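Local coordinates for protein beta-glucanase (Bacteroides thetaiotaomicron, PDB 6EUG) that probably hydrolyses glycosidic bonds of arabinogalactan through its C-terminal GH43 beta-1,3-galactosidase domain, the part described here, which holds an imidazole-type sugar inhibitor in its pocket, at residues V161-N169 with S248-I256. Sequence-based numbering, arbitrary orientation.
Sequences VNPGAYPLN and SHTGKYIRI
Asn169 reads both backbone groups of Arg255 through its amide, giving two of the four direct hydrogen bonds between loop 161-169 and strand 252-256: ND2 donates to Arg255 O (2.9 Å), which lies in the amide plane, while OD1 accepts from Arg255 N (3.1 Å). A chi1 of 69° turns the amide to the strand edge. Tyr253 is held at both ends, its carbonyl O accepting from Leu168 N (2.8 Å) and its hydroxyl donating to Ala165 O (2.8 Å), tilted 31° from that carbonyl plane. One water joins Asn162 N to His249 ND1; another accepts from Tyr253 N, with Tyr166 O and Gly251 O competing for its protons.

Two contacts are CH-pi: Pro167 CA stands over the centre of one Tyr253 ring face (3.8 Å from the centroid), and Val161 CG1 sits squarely over the His249 imidazole (3.5 Å from the centroid). Pro167 CG packs on Tyr253 CE2, and the Asn162 amide lies across His249 and Gly251, ND2 3.3 Å from His249 CB. His227 bonds His249 NE2, and Val202 of helix 200-205 touches both Pro167 and Tyr253.

Strand 252-256 is the outermost strand of an antiparallel four-stranded sheet, a blade of the five-bladed beta-propeller of GH43 enzymes. The loop leaving strand 154-159 of the preceding blade lines that edge, joining neighbouring blades at the propeller's periphery.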
loop_
_atom_site.group_PDB
_atom_site.type_symbol
_atom_site.label_atom_id
_atom_site.label_comp_id
_atom_site.label_asym_id
_atom_site.label_seq_id
_atom_site.Cartn_x
_atom_site.Cartn_y
_atom_site.Cartn_z
ATOM N N VAL A 161 13.655 3.310 5.883
ATOM C CA VAL A 161 12.931 3.361 7.159
ATOM C C VAL A 161 13.762 2.941 8.378
ATOM O O VAL A 161 14.365 1.873 8.386
ATOM C CB VAL A 161 11.636 2.524 7.093
ATOM C CG1 VAL A 161 10.824 2.671 8.375
ATOM C CG2 VAL A 161 10.773 2.883 5.864
ATOM N N ASN A 162 13.732 3.782 9.425
ATOM C CA ASN A 162 14.334 3.488 10.731
ATOM C C ASN A 162 15.851 3.138 10.696
ATOM O O ASN A 162 16.254 2.089 11.224
ATOM C CB ASN A 162 13.545 2.392 11.494
ATOM C CG ASN A 162 12.191 2.862 12.026
ATOM O OD1 ASN A 162 11.167 2.134 11.881
ATOM N ND2 ASN A 162 12.152 4.041 12.645
ATOM N N PRO A 163 16.685 4.009 10.092
ATOM C CA PRO A 163 18.154 3.760 10.163
ATOM C C PRO A 163 18.672 3.460 11.582
ATOM O O PRO A 163 18.246 4.126 12.561
ATOM C CB PRO A 163 18.759 5.043 9.568
ATOM C CG PRO A 163 17.704 6.080 9.727
ATOM C CD PRO A 163 16.395 5.352 9.543
ATOM N N GLY A 164 19.499 2.404 11.684
ATOM C CA GLY A 164 20.111 1.991 12.936
ATOM C C GLY A 164 19.280 1.129 13.897
ATOM O O GLY A 164 19.828 0.671 14.906
ATOM N N ALA A 165 17.983 0.902 13.611
ATOM C CA ALA A 165 17.089 0.162 14.530
ATOM C C ALA A 165 16.832 -1.273 14.043
ATOM O O ALA A 165 16.612 -1.505 12.841
ATOM C CB ALA A 165 15.757 0.897 14.717
ATOM N N TYR A 166 16.871 -2.213 14.980
ATOM C CA TYR A 166 16.485 -3.592 14.739
ATOM C C TYR A 166 14.977 -3.787 14.951
ATOM O O TYR A 166 14.356 -3.104 15.760
ATOM C CB TYR A 166 17.198 -4.545 15.712
ATOM C CG TYR A 166 18.649 -4.793 15.450
ATOM C CD1 TYR A 166 19.057 -5.748 14.502
ATOM C CD2 TYR A 166 19.627 -4.094 16.150
ATOM C CE1 TYR A 166 20.411 -5.997 14.253
ATOM C CE2 TYR A 166 20.981 -4.327 15.917
ATOM C CZ TYR A 166 21.365 -5.273 14.967
ATOM O OH TYR A 166 22.700 -5.477 14.745
ATOM N N PRO A 167 14.382 -4.776 14.272
ATOM C CA PRO A 167 12.979 -5.084 14.547
ATOM C C PRO A 167 12.817 -5.613 15.981
ATOM O O PRO A 167 13.697 -6.354 16.470
ATOM C CB PRO A 167 12.660 -6.226 13.560
ATOM C CG PRO A 167 13.776 -6.245 12.595
ATOM C CD PRO A 167 14.979 -5.710 13.302
ATOM N N LEU A 168 11.713 -5.246 16.635
ATOM C CA LEU A 168 11.425 -5.675 18.010
ATOM C C LEU A 168 11.396 -7.207 18.118
ATOM O O LEU A 168 11.758 -7.752 19.142
ATOM C CB LEU A 168 10.100 -5.066 18.493
ATOM C CG LEU A 168 9.559 -5.348 19.877
ATOM C CD1 LEU A 168 10.419 -4.670 20.928
ATOM C CD2 LEU A 168 8.129 -4.812 19.920
ATOM N N ASN A 169 10.988 -7.891 17.054
ATOM C CA ASN A 169 10.831 -9.346 17.065
ATOM C C ASN A 169 12.005 -10.140 16.466
ATOM O O ASN A 169 11.882 -11.335 16.268
ATOM C CB ASN A 169 9.483 -9.765 16.423
ATOM C CG ASN A 169 9.419 -9.509 14.925
ATOM O OD1 ASN A 169 9.924 -8.506 14.422
ATOM N ND2 ASN A 169 8.718 -10.379 14.218
ATOM N N SER A 248 6.882 11.019 10.838
ATOM C CA SER A 248 8.121 10.262 10.937
ATOM C C SER A 248 7.856 8.945 11.650
ATOM O O SER A 248 6.735 8.749 12.171
ATOM C CB SER A 248 9.195 11.092 11.659
ATOM O OG SER A 248 8.891 11.249 13.049
ATOM N N HIS A 249 8.865 8.076 11.682
ATOM C CA HIS A 249 8.784 6.755 12.362
ATOM C C HIS A 249 9.376 6.844 13.775
ATOM O O HIS A 249 10.283 7.649 14.009
ATOM C CB HIS A 249 9.520 5.693 11.585
ATOM C CG HIS A 249 9.038 5.504 10.178
ATOM N ND1 HIS A 249 9.593 6.162 9.100
ATOM C CD2 HIS A 249 8.056 4.719 9.675
ATOM C CE1 HIS A 249 8.956 5.796 8.001
ATOM N NE2 HIS A 249 8.059 4.888 8.319
ATOM N N THR A 250 8.888 6.022 14.716
ATOM C CA THR A 250 9.410 6.038 16.103
ATOM C C THR A 250 10.644 5.157 16.371
ATOM O O THR A 250 11.333 5.363 17.373
ATOM C CB THR A 250 8.344 5.591 17.107
ATOM O OG1 THR A 250 8.025 4.216 16.845
ATOM C CG2 THR A 250 7.100 6.466 16.995
ATOM N N GLY A 251 10.885 4.170 15.504
ATOM C CA GLY A 251 11.893 3.133 15.722
ATOM C C GLY A 251 11.334 1.779 16.107
ATOM O O GLY A 251 12.069 0.777 16.088
ATOM N N LYS A 252 10.044 1.735 16.456
ATOM C CA LYS A 252 9.397 0.497 16.869
ATOM C C LYS A 252 8.765 -0.134 15.623
ATOM O O LYS A 252 7.930 0.510 14.951
ATOM C CB LYS A 252 8.336 0.784 17.945
ATOM C CG LYS A 252 7.666 -0.445 18.522
ATOM C CD LYS A 252 6.430 -0.137 19.355
ATOM C CE LYS A 252 6.723 0.699 20.568
ATOM N NZ LYS A 252 5.590 0.559 21.540
ATOM N N TYR A 253 9.191 -1.354 15.294
ATOM C CA TYR A 253 8.671 -2.083 14.129
ATOM C C TYR A 253 8.855 -3.580 14.258
ATOM O O TYR A 253 9.729 -4.020 15.015
ATOM C CB TYR A 253 9.302 -1.624 12.808
ATOM C CG TYR A 253 10.758 -2.012 12.488
ATOM C CD1 TYR A 253 11.827 -1.402 13.140
ATOM C CD2 TYR A 253 11.058 -2.949 11.462
ATOM C CE1 TYR A 253 13.145 -1.715 12.817
ATOM C CE2 TYR A 253 12.371 -3.275 11.128
ATOM C CZ TYR A 253 13.426 -2.657 11.793
ATOM O OH TYR A 253 14.737 -2.990 11.448
ATOM N N ILE A 254 8.059 -4.335 13.480
ATOM C CA ILE A 254 8.200 -5.803 13.370
ATOM C C ILE A 254 8.414 -6.220 11.890
ATOM O O ILE A 254 8.121 -5.451 10.954
ATOM C CB ILE A 254 7.021 -6.587 13.998
ATOM C CG1 ILE A 254 5.682 -6.355 13.248
ATOM C CG2 ILE A 254 6.938 -6.270 15.483
ATOM C CD1 ILE A 254 4.542 -7.300 13.601
ATOM N N ARG A 255 8.885 -7.448 11.699
ATOM C CA ARG A 255 9.012 -8.057 10.375
ATOM C C ARG A 255 8.234 -9.387 10.385
ATOM O O ARG A 255 8.287 -10.146 11.368
ATOM C CB ARG A 255 10.498 -8.228 9.984
ATOM C CG ARG A 255 11.309 -9.251 10.773
ATOM C CD ARG A 255 12.793 -9.208 10.416
ATOM N NE ARG A 255 13.130 -9.796 9.109
ATOM C CZ ARG A 255 13.520 -11.051 8.893
ATOM N NH1 ARG A 255 13.630 -11.922 9.886
ATOM N NH2 ARG A 255 13.852 -11.419 7.648
ATOM N N ILE A 256 7.491 -9.652 9.313
ATOM C CA ILE A 256 6.625 -10.822 9.235
ATOM C C ILE A 256 6.718 -11.486 7.865
ATOM O O ILE A 256 7.027 -10.845 6.841
ATOM C CB ILE A 256 5.141 -10.510 9.578
ATOM C CG1 ILE A 256 4.576 -9.381 8.670
ATOM C CG2 ILE A 256 4.992 -10.138 11.059
ATOM C CD1 ILE A 256 3.072 -9.172 8.816
HETATM O O HOH W 1 12.488 6.389 9.376
HETATM O O HOH W 2 11.918 -1.840 16.601
#